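Local coordinates for D-alanyl-D-alanine carboxypeptidase (Streptococcus pneumoniae R6, PDB 1XP4), which probably removes the C-terminal D-alanine from cell-wall peptide precursors as a serine carboxypeptidase, thereby probably limiting peptidoglycan cross-linking, at residues A129-W134 against A139-T144; Y73-N78 against E150-N155; V236-E241 against R245-V250. All coordinates share one frame; numbering follows the deposited sequence.

Contact 1: A129-W134 against A139-T144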
loop_
_atom_site.group_PDB
_atom_site.type_symbol
_atom_site.label_atom_id
_atom_site.label_comp_id
_atom_site.label_asym_id
_atom_site.label_seq_id
_atom_site.Cartn_x
_atom_site.Cartn_y
_atom_site.Cartn_z
ATOM N N ALA A 129 0.310 -3.741 17.121
ATOM C CA ALA A 129 -0.074 -5.132 16.984
ATOM C C ALA A 129 -0.221 -5.492 15.525
ATOM O O ALA A 129 0.289 -6.523 15.079
ATOM C CB ALA A 129 -1.371 -5.389 17.717
ATOM N N LYS A 130 -0.924 -4.637 14.786
ATOM C CA LYS A 130 -1.154 -4.852 13.364
ATOM C C LYS A 130 0.167 -5.006 12.611
ATOM O O LYS A 130 0.308 -5.883 11.762
ATOM C CB LYS A 130 -1.955 -3.685 12.785
ATOM C CG LYS A 130 -2.249 -3.810 11.302
ATOM C CD LYS A 130 -2.979 -5.113 10.964
ATOM C CE LYS A 130 -4.403 -5.159 11.522
ATOM N NZ LYS A 130 -5.155 -6.357 11.026
ATOM N N LEU A 131 1.140 -4.154 12.914
ATOM C CA LEU A 131 2.420 -4.259 12.240
ATOM C C LEU A 131 3.063 -5.618 12.521
ATOM O O LEU A 131 3.649 -6.228 11.626
ATOM C CB LEU A 131 3.357 -3.121 12.671
ATOM C CG LEU A 131 3.013 -1.698 12.205
ATOM C CD1 LEU A 131 4.113 -0.744 12.644
ATOM C CD2 LEU A 131 2.876 -1.649 10.696
ATOM N N LEU A 132 2.950 -6.100 13.756
ATOM C CA LEU A 132 3.538 -7.390 14.109
ATOM C C LEU A 132 2.874 -8.519 13.340
ATOM O O LEU A 132 3.510 -9.522 13.032
ATOM C CB LEU A 132 3.420 -7.641 15.611
ATOM C CG LEU A 132 4.340 -6.773 16.468
ATOM C CD1 LEU A 132 4.096 -7.045 17.940
ATOM C CD2 LEU A 132 5.786 -7.059 16.098
ATOM N N GLU A 133 1.589 -8.356 13.045
ATOM C CA GLU A 133 0.843 -9.344 12.278
ATOM C C GLU A 133 1.464 -9.438 10.892
ATOM O O GLU A 133 1.699 -10.520 10.363
ATOM C CB GLU A 133 -0.601 -8.901 12.108
ATOM C CG GLU A 133 -1.592 -9.569 13.000
ATOM C CD GLU A 133 -2.996 -9.118 12.677
ATOM O OE1 GLU A 133 -3.359 -9.134 11.480
ATOM O OE2 GLU A 133 -3.735 -8.748 13.614
ATOM N N TRP A 134 1.713 -8.273 10.310
ATOM C CA TRP A 134 2.286 -8.179 8.985
ATOM C C TRP A 134 3.752 -8.590 8.905
ATOM O O TRP A 134 4.355 -8.545 7.836
ATOM C CB TRP A 134 2.109 -6.755 8.463
ATOM C CG TRP A 134 0.667 -6.363 8.252
ATOM C CD1 TRP A 134 -0.369 -7.197 7.939
ATOM C CD2 TRP A 134 0.131 -5.033 8.241
ATOM N NE1 TRP A 134 -1.516 -6.472 7.722
ATOM C CE2 TRP A 134 -1.240 -5.142 7.893
ATOM C CE3 TRP A 134 0.671 -3.761 8.466
ATOM C CZ2 TRP A 134 -2.078 -4.022 7.788
ATOM C CZ3 TRP A 134 -0.160 -2.650 8.359
ATOM C CH2 TRP A 134 -1.518 -2.789 8.016
ATOM N N ALA A 139 9.487 -1.681 13.682
ATOM C CA ALA A 139 8.838 -0.381 13.713
ATOM C C ALA A 139 8.804 0.281 15.091
ATOM O O ALA A 139 8.916 -0.379 16.128
ATOM C CB ALA A 139 7.427 -0.502 13.173
ATOM N N THR A 140 8.653 1.603 15.075
ATOM C CA THR A 140 8.563 2.413 16.281
ATOM C C THR A 140 7.366 3.327 16.098
ATOM O O THR A 140 7.430 4.281 15.322
ATOM C CB THR A 140 9.794 3.298 16.468
ATOM O OG1 THR A 140 10.946 2.475 16.681
ATOM C CG2 THR A 140 9.592 4.234 17.656
ATOM N N VAL A 141 6.279 3.037 16.804
ATOM C CA VAL A 141 5.076 3.848 16.686
ATOM C C VAL A 141 4.667 4.439 18.020
ATOM O O VAL A 141 4.391 3.718 18.979
ATOM C CB VAL A 141 3.883 3.021 16.129
ATOM C CG1 VAL A 141 2.667 3.931 15.910
ATOM C CG2 VAL A 141 4.286 2.326 14.830
ATOM N N VAL A 142 4.620 5.762 18.070
ATOM C CA VAL A 142 4.233 6.461 19.281
ATOM C C VAL A 142 2.950 7.276 19.083
ATOM O O VAL A 142 2.269 7.612 20.057
ATOM C CB VAL A 142 5.374 7.375 19.774
ATOM C CG1 VAL A 142 6.549 6.513 20.204
ATOM C CG2 VAL A 142 5.794 8.362 18.668
ATOM N N ASN A 143 2.626 7.601 17.830
ATOM C CA ASN A 143 1.404 8.343 17.542
ATOM C C ASN A 143 0.772 7.933 16.227
ATOM O O ASN A 143 1.374 7.214 15.432
ATOM C CB ASN A 143 1.627 9.866 17.577
ATOM C CG ASN A 143 2.831 10.317 16.775
ATOM O OD1 ASN A 143 2.900 10.130 15.563
ATOM N ND2 ASN A 143 3.786 10.932 17.458
ATOM N N THR A 144 -0.450 8.398 16.011
ATOM C CA THR A 144 -1.204 8.057 14.818
ATOM C C THR A 144 -1.062 9.035 13.678
ATOM O O THR A 144 -1.588 8.793 12.601
ATOM C CB THR A 144 -2.692 7.984 15.128
ATOM O OG1 THR A 144 -3.168 9.298 15.448
ATOM C CG2 THR A 144 -2.937 7.078 16.306
#
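Leu131, near the C-terminal end of helix 120-133, and Ala139, on the chain that returns past it, make the nearest backbone approach of the two segments, with their CA atoms 7.6 Å apart. Residues 129-133 are helical, whereas Ala139-Val141 run extended without forming a regular strand. That extended course alternates the side chains: Ala139 and Val141 point toward the helix and Thr140 points away. No hydrogen bond crosses between the segments, and side chains alone bring them together.

The contact converges on one methyl group. CD1 of Leu131 lies 3.4 Å from CB of Ala139 and 3.8 Å from CG2 of Val141, thus touching both inward residues of the extended chain. The leucine reaches them because its CG stands beside the backbone N (chi1 -70°) and chi2 then extends the branch outward. Val141 offers the methyl that stands beside its own backbone N, and the two side chains meet at a slant. A branched leucine suits a helix flank facing several apolar neighbours, and the small alanine lets the chain pass close by.

This packing belongs to the helical part of the penicillin-binding, beta-lactamase-like fold. Leu131 also touches Ile46 of helix 44-57, which begins with the predicted catalytic Lys44, and Val176 of helix 170-183, while Val141 rests on Met127, one turn back from Leu131.

On another side of the helix, Lys130 NZ forms a salt bridge with Glu133 OE1 at 3.3 Å, weak as a hydrogen bond, and a second one with Glu53 of helix 44-57. The aliphatic part of the lysine also packs: CD sits 3.4 Å above one face of the Trp134 ring, toward its rim, and Tyr49 meets the same tryptophan edge-to-face.

Contact 2: Y73-N78 against E150-N155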
loop_
_atom_site.group_PDB
_atom_site.type_symbol
_atom_site.label_atom_id
_atom_site.label_comp_id
_atom_site.label_asym_id
_atom_site.label_seq_id
_atom_site.Cartn_x
_atom_site.Cartn_y
_atom_site.Cartn_z
ATOM N N TYR A 73 -8.828 19.191 18.700
ATOM C CA TYR A 73 -9.394 20.467 18.316
ATOM C C TYR A 73 -8.426 21.626 18.494
ATOM O O TYR A 73 -8.287 22.466 17.604
ATOM C CB TYR A 73 -10.677 20.721 19.102
ATOM C CG TYR A 73 -11.245 22.102 18.903
ATOM C CD1 TYR A 73 -11.621 22.552 17.631
ATOM C CD2 TYR A 73 -11.384 22.972 19.979
ATOM C CE1 TYR A 73 -12.116 23.837 17.443
ATOM C CE2 TYR A 73 -11.876 24.255 19.806
ATOM C CZ TYR A 73 -12.238 24.685 18.540
ATOM O OH TYR A 73 -12.709 25.970 18.389
ATOM N N GLN A 74 -7.758 21.680 19.638
ATOM C CA GLN A 74 -6.811 22.759 19.894
ATOM C C GLN A 74 -5.624 22.668 18.963
ATOM O O GLN A 74 -5.085 23.680 18.525
ATOM C CB GLN A 74 -6.311 22.708 21.334
ATOM C CG GLN A 74 -7.246 23.324 22.357
ATOM C CD GLN A 74 -7.216 22.571 23.674
ATOM O OE1 GLN A 74 -6.228 21.899 23.999
ATOM N NE2 GLN A 74 -8.298 22.680 24.444
ATOM N N LEU A 75 -5.216 21.445 18.668
ATOM C CA LEU A 75 -4.076 21.224 17.801
ATOM C C LEU A 75 -4.220 21.947 16.466
ATOM O O LEU A 75 -3.253 22.080 15.716
ATOM C CB LEU A 75 -3.898 19.724 17.562
ATOM C CG LEU A 75 -2.674 19.269 16.775
ATOM C CD1 LEU A 75 -1.418 19.744 17.472
ATOM C CD2 LEU A 75 -2.677 17.763 16.664
ATOM N N THR A 76 -5.415 22.437 16.172
ATOM C CA THR A 76 -5.623 23.097 14.897
ATOM C C THR A 76 -5.626 24.615 14.901
ATOM O O THR A 76 -5.518 25.224 13.840
ATOM C CB THR A 76 -6.913 22.622 14.257
ATOM O OG1 THR A 76 -8.031 23.165 14.971
ATOM C CG2 THR A 76 -6.975 21.115 14.310
ATOM N N THR A 77 -5.757 25.236 16.071
ATOM C CA THR A 77 -5.757 26.694 16.131
ATOM C C THR A 77 -4.333 27.213 16.080
ATOM O O THR A 77 -4.062 28.243 15.463
ATOM C CB THR A 77 -6.454 27.215 17.394
ATOM O OG1 THR A 77 -5.911 26.564 18.550
ATOM C CG2 THR A 77 -7.959 26.963 17.303
ATOM N N ASN A 78 -3.416 26.516 16.737
ATOM C CA ASN A 78 -2.029 26.931 16.662
ATOM C C ASN A 78 -1.035 25.808 16.840
ATOM O O ASN A 78 -0.466 25.603 17.915
ATOM C CB ASN A 78 -1.690 28.047 17.649
ATOM C CG ASN A 78 -0.205 28.391 17.623
ATOM O OD1 ASN A 78 0.522 28.127 18.582
ATOM N ND2 ASN A 78 0.255 28.951 16.505
ATOM N N GLU A 150 7.216 16.687 20.155
ATOM C CA GLU A 150 7.367 18.056 20.640
ATOM C C GLU A 150 6.193 18.900 20.174
ATOM O O GLU A 150 5.930 19.964 20.732
ATOM C CB GLU A 150 8.667 18.689 20.131
ATOM C CG GLU A 150 9.934 17.902 20.457
ATOM C CD GLU A 150 11.206 18.640 20.048
ATOM O OE1 GLU A 150 11.132 19.475 19.118
ATOM O OE2 GLU A 150 12.276 18.374 20.647
ATOM N N THR A 151 5.496 18.425 19.143
ATOM C CA THR A 151 4.347 19.140 18.596
ATOM C C THR A 151 3.102 18.775 19.382
ATOM O O THR A 151 2.116 19.505 19.374
ATOM C CB THR A 151 4.085 18.767 17.116
ATOM O OG1 THR A 151 5.249 19.044 16.331
ATOM C CG2 THR A 151 2.911 19.566 16.566
ATOM N N LEU A 152 3.157 17.636 20.060
ATOM C CA LEU A 152 2.027 17.157 20.832
ATOM C C LEU A 152 2.111 17.523 22.306
ATOM O O LEU A 152 1.271 17.100 23.095
ATOM C CB LEU A 152 1.926 15.640 20.699
ATOM C CG LEU A 152 1.957 15.112 19.268
ATOM C CD1 LEU A 152 1.840 13.600 19.274
ATOM C CD2 LEU A 152 0.822 15.739 18.487
ATOM N N GLY A 153 3.124 18.297 22.680
ATOM C CA GLY A 153 3.266 18.676 24.074
ATOM C C GLY A 153 3.138 17.507 25.042
ATOM O O GLY A 153 3.941 16.571 25.020
ATOM N N ASP A 154 2.121 17.557 25.895
ATOM C CA ASP A 154 1.883 16.510 26.885
ATOM C C ASP A 154 1.103 15.303 26.360
ATOM O O ASP A 154 1.093 14.248 26.995
ATOM C CB ASP A 154 1.140 17.090 28.093
ATOM C CG ASP A 154 0.701 18.526 27.878
ATOM O OD1 ASP A 154 0.057 18.824 26.846
ATOM O OD2 ASP A 154 0.997 19.360 28.758
ATOM N N ASN A 155 0.459 15.454 25.209
ATOM C CA ASN A 155 -0.331 14.370 24.632
ATOM C C ASN A 155 0.495 13.312 23.904
ATOM O O ASN A 155 0.145 12.883 22.806
ATOM C CB ASN A 155 -1.380 14.949 23.683
ATOM C CG ASN A 155 -2.334 15.899 24.382
ATOM O OD1 ASN A 155 -3.227 15.471 25.115
ATOM N ND2 ASN A 155 -2.140 17.202 24.170
#
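Leu75 approaches Leu152 with the two CA atoms 7.9 Å apart, and no hydrogen bond crosses between the segments. Leu152 opens a type II' beta turn that ends at Asn155. Gly153 takes the second position of that turn, where the positive phi of 48° is readily adopted by glycine. The turn belongs to the long loop between helix 120-133 and strand 167-168 of the carboxypeptidase domain.

Leu75 carries the contact from its side. Its CG lies opposite the backbone N across the first torsion (chi1 -175°), and the two methyls divide the work. CD1 comes within 4.0 Å of the carbonyl oxygen of Thr151 and only loosely meets that residue's CG2, whereas CD2 faces Leu152. A leucine fits here because its fork can touch two consecutive residues of the loop while also packing on Ser107 and Ile110 of helix 106-117. Leu152 starts out directed away from the 73-78 segment but returns a methyl to it, and it also touches Tyr71 and Leu147.

Within 73-78, Thr76 OG1 donates a hydrogen bond to the carbonyl oxygen of Tyr73 at 2.7 Å. Across the contact, the two leucines meet methyl to methyl, CD2 of Leu75 lying 4.4 Å from CD2 of Leu152.

Contact 3: V236-E241 against R245-V250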
loop_
_atom_site.group_PDB
_atom_site.type_symbol
_atom_site.label_atom_id
_atom_site.label_comp_id
_atom_site.label_asym_id
_atom_site.label_seq_id
_atom_site.Cartn_x
_atom_site.Cartn_y
_atom_site.Cartn_z
ATOM N N VAL A 236 4.841 8.174 -0.645
ATOM C CA VAL A 236 4.531 6.812 -1.027
ATOM C C VAL A 236 3.583 7.014 -2.191
ATOM O O VAL A 236 2.548 7.666 -2.039
ATOM C CB VAL A 236 3.785 6.021 0.081
ATOM C CG1 VAL A 236 3.496 4.612 -0.410
ATOM C CG2 VAL A 236 4.616 5.957 1.351
ATOM N N GLY A 237 3.944 6.485 -3.354
ATOM C CA GLY A 237 3.088 6.633 -4.512
ATOM C C GLY A 237 2.758 5.312 -5.171
ATOM O O GLY A 237 3.578 4.401 -5.188
ATOM N N THR A 238 1.542 5.191 -5.692
ATOM C CA THR A 238 1.147 3.974 -6.392
ATOM C C THR A 238 0.680 4.411 -7.777
ATOM O O THR A 238 0.147 5.508 -7.947
ATOM C CB THR A 238 0.008 3.215 -5.664
ATOM O OG1 THR A 238 -0.263 1.990 -6.360
ATOM C CG2 THR A 238 -1.260 4.053 -5.619
ATOM N N THR A 239 0.889 3.561 -8.773
ATOM C CA THR A 239 0.506 3.918 -10.126
ATOM C C THR A 239 0.369 2.694 -11.005
ATOM O O THR A 239 0.891 1.626 -10.688
ATOM C CB THR A 239 1.565 4.831 -10.762
ATOM O OG1 THR A 239 1.075 5.347 -12.002
ATOM C CG2 THR A 239 2.835 4.045 -11.039
ATOM N N VAL A 240 -0.345 2.853 -12.112
ATOM C CA VAL A 240 -0.506 1.770 -13.064
ATOM C C VAL A 240 0.151 2.256 -14.338
ATOM O O VAL A 240 -0.424 3.065 -15.064
ATOM C CB VAL A 240 -1.983 1.451 -13.372
ATOM C CG1 VAL A 240 -2.056 0.330 -14.400
ATOM C CG2 VAL A 240 -2.712 1.043 -12.104
ATOM N N GLU A 241 1.361 1.773 -14.592
ATOM C CA GLU A 241 2.098 2.166 -15.780
ATOM C C GLU A 241 2.366 0.935 -16.630
ATOM O O GLU A 241 2.882 -0.065 -16.136
ATOM C CB GLU A 241 3.412 2.835 -15.383
ATOM C CG GLU A 241 3.732 4.074 -16.182
ATOM C CD GLU A 241 4.891 4.851 -15.595
ATOM O OE1 GLU A 241 6.025 4.338 -15.629
ATOM O OE2 GLU A 241 4.673 5.974 -15.089
ATOM N N ARG A 245 0.895 -2.352 -11.825
ATOM C CA ARG A 245 0.749 -1.516 -10.635
ATOM C C ARG A 245 2.033 -1.528 -9.818
ATOM O O ARG A 245 2.541 -2.581 -9.425
ATOM C CB ARG A 245 -0.404 -1.999 -9.764
ATOM C CG ARG A 245 -0.612 -1.148 -8.537
ATOM C CD ARG A 245 -2.079 -0.829 -8.357
ATOM N NE ARG A 245 -2.248 0.600 -8.130
ATOM C CZ ARG A 245 -3.316 1.294 -8.504
ATOM N NH1 ARG A 245 -4.323 0.689 -9.124
ATOM N NH2 ARG A 245 -3.358 2.603 -8.287
ATOM N N VAL A 246 2.546 -0.337 -9.551
ATOM C CA VAL A 246 3.777 -0.195 -8.812
ATOM C C VAL A 246 3.568 0.618 -7.558
ATOM O O VAL A 246 2.885 1.643 -7.585
ATOM C CB VAL A 246 4.849 0.520 -9.664
ATOM C CG1 VAL A 246 6.102 0.762 -8.831
ATOM C CG2 VAL A 246 5.177 -0.304 -10.904
ATOM N N ILE A 247 4.139 0.145 -6.455
ATOM C CA ILE A 247 4.071 0.874 -5.203
ATOM C C ILE A 247 5.457 1.450 -5.018
ATOM O O ILE A 247 6.455 0.743 -5.103
ATOM C CB ILE A 247 3.724 -0.013 -4.014
ATOM C CG1 ILE A 247 2.315 -0.584 -4.190
ATOM C CG2 ILE A 247 3.802 0.816 -2.732
ATOM C CD1 ILE A 247 1.788 -1.298 -2.962
ATOM N N THR A 248 5.496 2.752 -4.778
ATOM C CA THR A 248 6.733 3.500 -4.628
ATOM C C THR A 248 6.893 4.122 -3.247
ATOM O O THR A 248 5.962 4.731 -2.711
ATOM C CB THR A 248 6.786 4.607 -5.715
ATOM O OG1 THR A 248 7.378 4.066 -6.899
ATOM C CG2 THR A 248 7.575 5.824 -5.248
ATOM N N VAL A 249 8.083 3.963 -2.679
ATOM C CA VAL A 249 8.356 4.615 -1.427
ATOM C C VAL A 249 9.671 5.374 -1.524
ATOM O O VAL A 249 10.735 4.829 -1.670
ATOM C CB VAL A 249 8.437 3.514 -0.390
ATOM C CG1 VAL A 249 8.619 4.113 0.979
ATOM C CG2 VAL A 249 7.161 2.680 -0.412
ATOM N N VAL A 250 9.579 6.714 -1.530
ATOM C CA VAL A 250 10.766 7.561 -1.539
ATOM C C VAL A 250 10.811 8.329 -0.190
ATOM O O VAL A 250 10.033 9.235 0.026
ATOM C CB VAL A 250 10.591 8.565 -2.706
ATOM C CG1 VAL A 250 11.430 9.835 -2.490
ATOM C CG2 VAL A 250 10.955 7.983 -4.055
#
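Arg245 NE donates to Thr238 OG1 across the two strands at 3.0 Å, an almost straight bond with an N-H...O angle of 168°. The hydroxyl sits at the edge of the guanidinium, in its plane, and Thr238 presents it there because OG1 is turned opposite the backbone N (chi1 -176°). The same hydroxyl donates a weak hydrogen bond to Val246 O. Arg245 has a stronger partner beyond this pair: its NH2 forms a salt bridge with Asp221 on strand 220-228, and the arginine chain, bent at chi2 and chi3, spans strand 234-241 to reach it.

Beside this polar cluster runs regular antiparallel bonding. In the hydrogen-bonded pair Gly237 and Thr248, Gly237 N donates to Thr248 O at 2.7 Å, and Thr248 N to Gly237 O at 2.6 Å. Gly237 has no side chain on the face where Thr248 points. The pair Thr239 and Val246 repeats the pattern, Val246 N donating to Thr239 O at 2.8 Å and Thr239 N to Val246 O at 3.0 Å. The short strand segments are close to antiparallel, at 162°.

Packing follows the alternation of faces. Val240 CG2 lies 3.4 Å above the guanidinium plane, toward its rim, giving the arginine an apolar cover. Further along this face Val236 and Val249 stand side by side, CG1 of the first 4.1 Å from CG2 of the second, and beta-branched residues suit such extended chains. Val236, Thr238, Ile247 and Val249 meet helix 170-183, whereas Thr239, Val246 and Thr248 meet helix 262-277. This hairpin, sandwiched between helices, lies within the five-stranded antiparallel sheet of the penicillin-binding fold, beside the strand bearing Lys224, the predicted substrate-binding residue of a probable KTG motif.

Overall arrangement
All three contacts lie within the carboxypeptidase domain, around the predicted active site. Contact 1 is nested along the chain inside the loop closed by contact 2, and although their centres are 22 Å apart they touch, Asn143 ND2 lying 3.8 Å from Leu152 CD1. Contact 3 follows both in sequence; its nearest atoms are about 12 Å from those of contact 1 and about 20 Å from those of contact 2. Between side chains, Leu75 of contact 2 is about 9 Å and Val141 of contact 1 about 11 Å from Lys44, while Val236 of contact 3 is about 5 Å from Lys224. From Ser41, the predicted nucleophile, Val236 is about 9 Å and Thr151 about 11 Å away.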